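PDB 1VKB: hypothetical protein from Mus musculus, which probably acts as a gamma-glutamylamine cyclotransferase, an enzyme of the AIG2-like family that releases 5-oxoproline from gamma-glutamylamines. Local coordinates for residues A[40-54]-A[67-81]. Sequence-based numbering, arbitrary orientation.
Sequences AAFRGRGCTVESFPL and YLPGKGHCVTGEIYE
A classic beta bulge interrupts the antiparallel pairing of strand 40-48 with strand 76-81, part of the sheet of this gamma-glutamyl cyclotransferase-like fold: Arg43 and Gly44 both face Ile79. Ile79 O takes Arg43 N at 2.8 Å and Gly44 N only weakly; the second residue of the bulge, Gly44, has a positive phi and a backbone conformation readily open to a residue without a side chain. Beyond it the ladder runs on through the glycine pair Gly46 and Gly77. Strand 101-109 flanks 40-48 and strand 14-18 flanks 76-81.

On one face of the sheet Phe42 and Tyr80 make a T-shaped pair, the edge of Phe42 directed at the Tyr80 face with planes 75° apart. With CG anti to the backbone N (chi1 179°), the Phe42 ring carries CD1 to within 3.7 Å of Tyr80 OH. Phe42 CB rests 3.7 Å from Tyr80 CE2. Glu78 CG meets the edge of the Phe42 ring, while Tyr80 OH gives its proton to Glu78 OE1 (2.8 Å), approaching from above the carboxylate plane; the same oxygen also accepts Arg24 N. Close to the bulge, Arg43 NH2 forms a salt bridge with Glu81 OE1 on that oxygen's anti lone pair. The bond is almost straight and lies in the guanidinium plane, yet the carboxylate plane is turned 78° from it.

At the last pair of this ladder, Cys47 with Thr76, the Cys47 SG to Cys74 SG disulfide joins strand 40-48 to the residues leading into strand 76-81. There Thr48 OG1 is used twice, receiving Val75 N and donating to Glu50 O. A second, short pairing joins Phe52 to His73 beside the type II turn 68-71, where Phe52 CE1 packs 3.7 Å from Pro69 CB. Ser51 O accepts Gly70 N at 2.8 Å.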
loop_
_atom_site.group_PDB
_atom_site.type_symbol
_atom_site.label_atom_id
_atom_site.label_comp_id
_atom_site.label_asym_id
_atom_site.label_seq_id
_atom_site.Cartn_x
_atom_site.Cartn_y
_atom_site.Cartn_z
ATOM N N ALA A 40 -0.294 3.410 14.847
ATOM C CA ALA A 40 0.556 3.246 13.698
ATOM C C ALA A 40 1.737 4.161 13.906
ATOM O O ALA A 40 1.548 5.369 14.076
ATOM C CB ALA A 40 -0.170 3.596 12.451
ATOM N N ALA A 41 2.943 3.596 13.969
ATOM C CA ALA A 41 4.137 4.416 14.119
ATOM C C ALA A 41 4.989 4.340 12.867
ATOM O O ALA A 41 5.377 3.244 12.436
ATOM C CB ALA A 41 4.939 3.944 15.306
ATOM N N PHE A 42 5.311 5.491 12.291
ATOM C CA PHE A 42 6.242 5.538 11.144
ATOM C C PHE A 42 7.622 5.057 11.504
ATOM O O PHE A 42 8.195 5.490 12.507
ATOM C CB PHE A 42 6.293 6.969 10.578
ATOM C CG PHE A 42 7.226 7.142 9.423
ATOM C CD1 PHE A 42 6.827 6.808 8.129
ATOM C CD2 PHE A 42 8.507 7.647 9.621
ATOM C CE1 PHE A 42 7.676 7.004 7.052
ATOM C CE2 PHE A 42 9.376 7.816 8.538
ATOM C CZ PHE A 42 8.967 7.488 7.266
ATOM N N ARG A 43 8.164 4.151 10.703
ATOM C CA ARG A 43 9.510 3.633 10.913
ATOM C C ARG A 43 10.528 3.981 9.824
ATOM O O ARG A 43 11.740 4.096 10.097
ATOM C CB ARG A 43 9.436 2.123 11.064
ATOM C CG ARG A 43 8.735 1.687 12.338
ATOM C CD ARG A 43 9.512 2.058 13.581
ATOM N NE ARG A 43 8.796 1.597 14.755
ATOM C CZ ARG A 43 8.357 2.359 15.722
ATOM N NH1 ARG A 43 8.607 3.650 15.738
ATOM N NH2 ARG A 43 7.679 1.806 16.711
ATOM N N GLY A 44 10.074 4.155 8.596
ATOM C CA GLY A 44 10.998 4.548 7.534
ATOM C C GLY A 44 10.465 4.307 6.140
ATOM O O GLY A 44 9.260 4.200 5.924
ATOM N N ARG A 45 11.372 4.269 5.185
ATOM C CA ARG A 45 11.035 4.130 3.766
ATOM C C ARG A 45 11.664 2.865 3.255
ATOM O O ARG A 45 12.764 2.472 3.711
ATOM C CB ARG A 45 11.597 5.299 2.973
ATOM C CG ARG A 45 10.950 6.646 3.251
ATOM C CD ARG A 45 11.523 7.776 2.395
ATOM N NE ARG A 45 12.968 7.976 2.621
ATOM C CZ ARG A 45 13.964 7.605 1.792
ATOM N NH1 ARG A 45 13.717 6.984 0.640
ATOM N NH2 ARG A 45 15.229 7.855 2.128
ATOM N N GLY A 46 11.011 2.248 2.271
ATOM C CA GLY A 46 11.497 0.999 1.696
ATOM C C GLY A 46 11.038 0.773 0.269
ATOM O O GLY A 46 10.290 1.595 -0.293
ATOM N N CYS A 47 11.554 -0.287 -0.347
ATOM C CA CYS A 47 11.062 -0.756 -1.664
ATOM C C CYS A 47 10.907 -2.252 -1.583
ATOM O O CYS A 47 11.673 -2.929 -0.886
ATOM C CB CYS A 47 12.200 -0.491 -2.710
ATOM S SG CYS A 47 11.686 -0.270 -4.426
ATOM N N THR A 48 9.938 -2.794 -2.291
ATOM C CA THR A 48 9.751 -4.232 -2.261
ATOM C C THR A 48 10.990 -4.885 -2.819
ATOM O O THR A 48 11.628 -4.350 -3.736
ATOM C CB THR A 48 8.495 -4.642 -3.040
ATOM O OG1 THR A 48 8.516 -4.141 -4.397
ATOM C CG2 THR A 48 7.306 -4.033 -2.383
ATOM N N VAL A 49 11.388 -6.003 -2.248
ATOM C CA VAL A 49 12.526 -6.754 -2.798
ATOM C C VAL A 49 12.157 -7.383 -4.131
ATOM O O VAL A 49 12.911 -7.284 -5.099
ATOM C CB VAL A 49 13.068 -7.803 -1.781
ATOM C CG1 VAL A 49 14.020 -8.761 -2.442
ATOM C CG2 VAL A 49 13.722 -7.073 -0.578
ATOM N N GLU A 50 11.002 -8.024 -4.180
ATOM C CA GLU A 50 10.430 -8.526 -5.421
ATOM C C GLU A 50 9.776 -7.390 -6.206
ATOM O O GLU A 50 9.344 -6.392 -5.627
ATOM C CB GLU A 50 9.417 -9.630 -5.130
ATOM C CG GLU A 50 8.799 -10.240 -6.389
ATOM C CD GLU A 50 9.805 -10.875 -7.354
ATOM O OE1 GLU A 50 10.443 -10.149 -8.194
ATOM O OE2 GLU A 50 9.910 -12.136 -7.289
ATOM N N SER A 51 9.737 -7.521 -7.532
ATOM C CA SER A 51 9.022 -6.513 -8.356
ATOM C C SER A 51 7.551 -6.894 -8.462
ATOM O O SER A 51 7.215 -8.086 -8.561
ATOM C CB SER A 51 9.667 -6.354 -9.713
ATOM O OG SER A 51 9.656 -7.564 -10.386
ATOM N N PHE A 52 6.674 -5.895 -8.498
ATOM C CA PHE A 52 5.239 -6.116 -8.731
ATOM C C PHE A 52 4.738 -4.975 -9.604
ATOM O O PHE A 52 5.268 -3.868 -9.474
ATOM C CB PHE A 52 4.461 -6.024 -7.414
ATOM C CG PHE A 52 4.843 -7.066 -6.422
ATOM C CD1 PHE A 52 4.237 -8.300 -6.452
ATOM C CD2 PHE A 52 5.851 -6.825 -5.497
ATOM C CE1 PHE A 52 4.599 -9.294 -5.559
ATOM C CE2 PHE A 52 6.212 -7.806 -4.591
ATOM C CZ PHE A 52 5.587 -9.048 -4.617
ATOM N N PRO A 53 3.681 -5.183 -10.413
ATOM C CA PRO A 53 3.011 -4.059 -11.061
ATOM C C PRO A 53 2.233 -3.207 -10.087
ATOM O O PRO A 53 1.453 -3.738 -9.279
ATOM C CB PRO A 53 2.054 -4.737 -12.076
ATOM C CG PRO A 53 2.516 -6.135 -12.163
ATOM C CD PRO A 53 3.035 -6.455 -10.777
ATOM N N LEU A 54 2.393 -1.885 -10.181
ATOM C CA LEU A 54 1.593 -0.932 -9.425
ATOM C C LEU A 54 0.846 -0.100 -10.414
ATOM O O LEU A 54 1.474 0.608 -11.222
ATOM C CB LEU A 54 2.482 -0.042 -8.558
ATOM C CG LEU A 54 1.874 1.146 -7.854
ATOM C CD1 LEU A 54 0.701 0.650 -6.953
ATOM C CD2 LEU A 54 2.899 2.000 -7.097
ATOM N N TYR A 67 -0.676 -8.750 -7.580
ATOM C CA TYR A 67 0.120 -9.867 -7.083
ATOM C C TYR A 67 0.624 -10.709 -8.265
ATOM O O TYR A 67 0.095 -11.782 -8.565
ATOM C CB TYR A 67 -0.625 -10.705 -6.043
ATOM C CG TYR A 67 0.366 -11.607 -5.366
ATOM C CD1 TYR A 67 1.268 -11.102 -4.439
ATOM C CD2 TYR A 67 0.520 -12.926 -5.784
ATOM C CE1 TYR A 67 2.246 -11.903 -3.880
ATOM C CE2 TYR A 67 1.506 -13.744 -5.229
ATOM C CZ TYR A 67 2.368 -13.224 -4.288
ATOM O OH TYR A 67 3.340 -14.044 -3.719
ATOM N N LEU A 68 1.642 -10.174 -8.923
ATOM C CA LEU A 68 2.329 -10.784 -10.028
ATOM C C LEU A 68 3.829 -10.615 -9.812
ATOM O O LEU A 68 4.493 -9.765 -10.467
ATOM C CB LEU A 68 1.911 -10.100 -11.326
ATOM C CG LEU A 68 0.453 -10.391 -11.728
ATOM C CD1 LEU A 68 -0.044 -9.365 -12.686
ATOM C CD2 LEU A 68 0.362 -11.790 -12.338
ATOM N N PRO A 69 4.367 -11.364 -8.853
ATOM C CA PRO A 69 5.761 -11.209 -8.501
ATOM C C PRO A 69 6.670 -11.400 -9.705
ATOM O O PRO A 69 6.449 -12.318 -10.512
ATOM C CB PRO A 69 5.986 -12.248 -7.391
ATOM C CG PRO A 69 4.805 -13.097 -7.379
ATOM C CD PRO A 69 3.679 -12.336 -7.998
ATOM N N GLY A 70 7.636 -10.489 -9.857
ATOM C CA GLY A 70 8.628 -10.552 -10.920
ATOM C C GLY A 70 8.206 -9.793 -12.158
ATOM O O GLY A 70 8.960 -9.756 -13.085
ATOM N N LYS A 71 7.010 -9.200 -12.163
ATOM C CA LYS A 71 6.584 -8.276 -13.198
ATOM C C LYS A 71 6.649 -6.843 -12.664
ATOM O O LYS A 71 6.557 -6.614 -11.455
ATOM C CB LYS A 71 5.161 -8.597 -13.649
ATOM C CG LYS A 71 5.022 -9.969 -14.332
ATOM C CD LYS A 71 5.988 -10.095 -15.492
ATOM C CE LYS A 71 5.591 -11.222 -16.447
ATOM N NZ LYS A 71 6.517 -11.308 -17.640
ATOM N N GLY A 72 6.790 -5.882 -13.550
ATOM C CA GLY A 72 6.825 -4.480 -13.107
ATOM C C GLY A 72 8.131 -4.099 -12.405
ATOM O O GLY A 72 9.177 -4.445 -12.865
ATOM N N HIS A 73 8.058 -3.390 -11.281
ATOM C CA HIS A 73 9.222 -2.789 -10.629
ATOM C C HIS A 73 9.207 -2.998 -9.135
ATOM O O HIS A 73 8.182 -3.339 -8.565
ATOM C CB HIS A 73 9.208 -1.297 -10.909
ATOM C CG HIS A 73 9.025 -0.993 -12.352
ATOM N ND1 HIS A 73 10.070 -1.019 -13.251
ATOM C CD2 HIS A 73 7.903 -0.755 -13.077
ATOM C CE1 HIS A 73 9.606 -0.768 -14.465
ATOM N NE2 HIS A 73 8.294 -0.615 -14.389
ATOM N N CYS A 74 10.335 -2.768 -8.480
ATOM C CA CYS A 74 10.313 -2.727 -7.043
ATOM C C CYS A 74 9.538 -1.454 -6.723
ATOM O O CYS A 74 9.724 -0.419 -7.399
ATOM C CB CYS A 74 11.720 -2.742 -6.443
ATOM S SG CYS A 74 12.498 -1.162 -6.100
ATOM N N VAL A 75 8.604 -1.550 -5.799
ATOM C CA VAL A 75 7.670 -0.451 -5.489
ATOM C C VAL A 75 8.082 0.198 -4.165
ATOM O O VAL A 75 8.331 -0.501 -3.187
ATOM C CB VAL A 75 6.239 -0.958 -5.453
ATOM C CG1 VAL A 75 5.271 0.069 -4.881
ATOM C CG2 VAL A 75 5.784 -1.326 -6.883
ATOM N N THR A 76 8.163 1.528 -4.144
ATOM C CA THR A 76 8.598 2.267 -2.965
ATOM C C THR A 76 7.402 2.547 -2.063
ATOM O O THR A 76 6.239 2.597 -2.507
ATOM C CB THR A 76 9.305 3.625 -3.357
ATOM O OG1 THR A 76 8.386 4.487 -4.030
ATOM C CG2 THR A 76 10.410 3.416 -4.349
ATOM N N GLY A 77 7.684 2.771 -0.789
ATOM C CA GLY A 77 6.623 3.052 0.158
ATOM C C GLY A 77 7.204 3.266 1.520
ATOM O O GLY A 77 8.407 3.540 1.685
ATOM N N GLU A 78 6.316 3.177 2.492
ATOM C CA GLU A 78 6.650 3.518 3.852
ATOM C C GLU A 78 6.373 2.329 4.761
ATOM O O GLU A 78 5.366 1.637 4.642
ATOM C CB GLU A 78 5.858 4.726 4.307
ATOM C CG GLU A 78 6.252 5.994 3.550
ATOM C CD GLU A 78 5.351 7.149 3.833
ATOM O OE1 GLU A 78 4.256 6.976 4.428
ATOM O OE2 GLU A 78 5.752 8.231 3.429
ATOM N N ILE A 79 7.272 2.155 5.709
ATOM C CA ILE A 79 7.141 1.123 6.756
ATOM C C ILE A 79 6.579 1.712 8.035
ATOM O O ILE A 79 7.097 2.712 8.551
ATOM C CB ILE A 79 8.489 0.474 7.015
ATOM C CG1 ILE A 79 9.097 -0.071 5.700
ATOM C CG2 ILE A 79 8.368 -0.603 8.070
ATOM C CD1 ILE A 79 10.560 -0.432 5.830
ATOM N N TYR A 80 5.526 1.068 8.555
ATOM C CA TYR A 80 4.945 1.429 9.860
ATOM C C TYR A 80 4.943 0.239 10.764
ATOM O O TYR A 80 4.843 -0.888 10.301
ATOM C CB TYR A 80 3.475 1.905 9.717
ATOM C CG TYR A 80 3.387 3.240 9.043
ATOM C CD1 TYR A 80 3.534 3.336 7.671
ATOM C CD2 TYR A 80 3.154 4.392 9.769
ATOM C CE1 TYR A 80 3.483 4.560 7.031
ATOM C CE2 TYR A 80 3.118 5.634 9.140
ATOM C CZ TYR A 80 3.281 5.693 7.762
ATOM O OH TYR A 80 3.276 6.899 7.102
ATOM N N GLU A 81 5.013 0.484 12.063
ATOM C CA GLU A 81 4.713 -0.556 13.039
ATOM C C GLU A 81 3.318 -0.257 13.582
ATOM O O GLU A 81 3.084 0.860 14.076
ATOM C CB GLU A 81 5.777 -0.603 14.142
ATOM C CG GLU A 81 5.592 -1.806 15.019
ATOM C CD GLU A 81 6.697 -2.013 16.043
ATOM O OE1 GLU A 81 7.146 -1.028 16.650
ATOM O OE2 GLU A 81 7.092 -3.174 16.259
#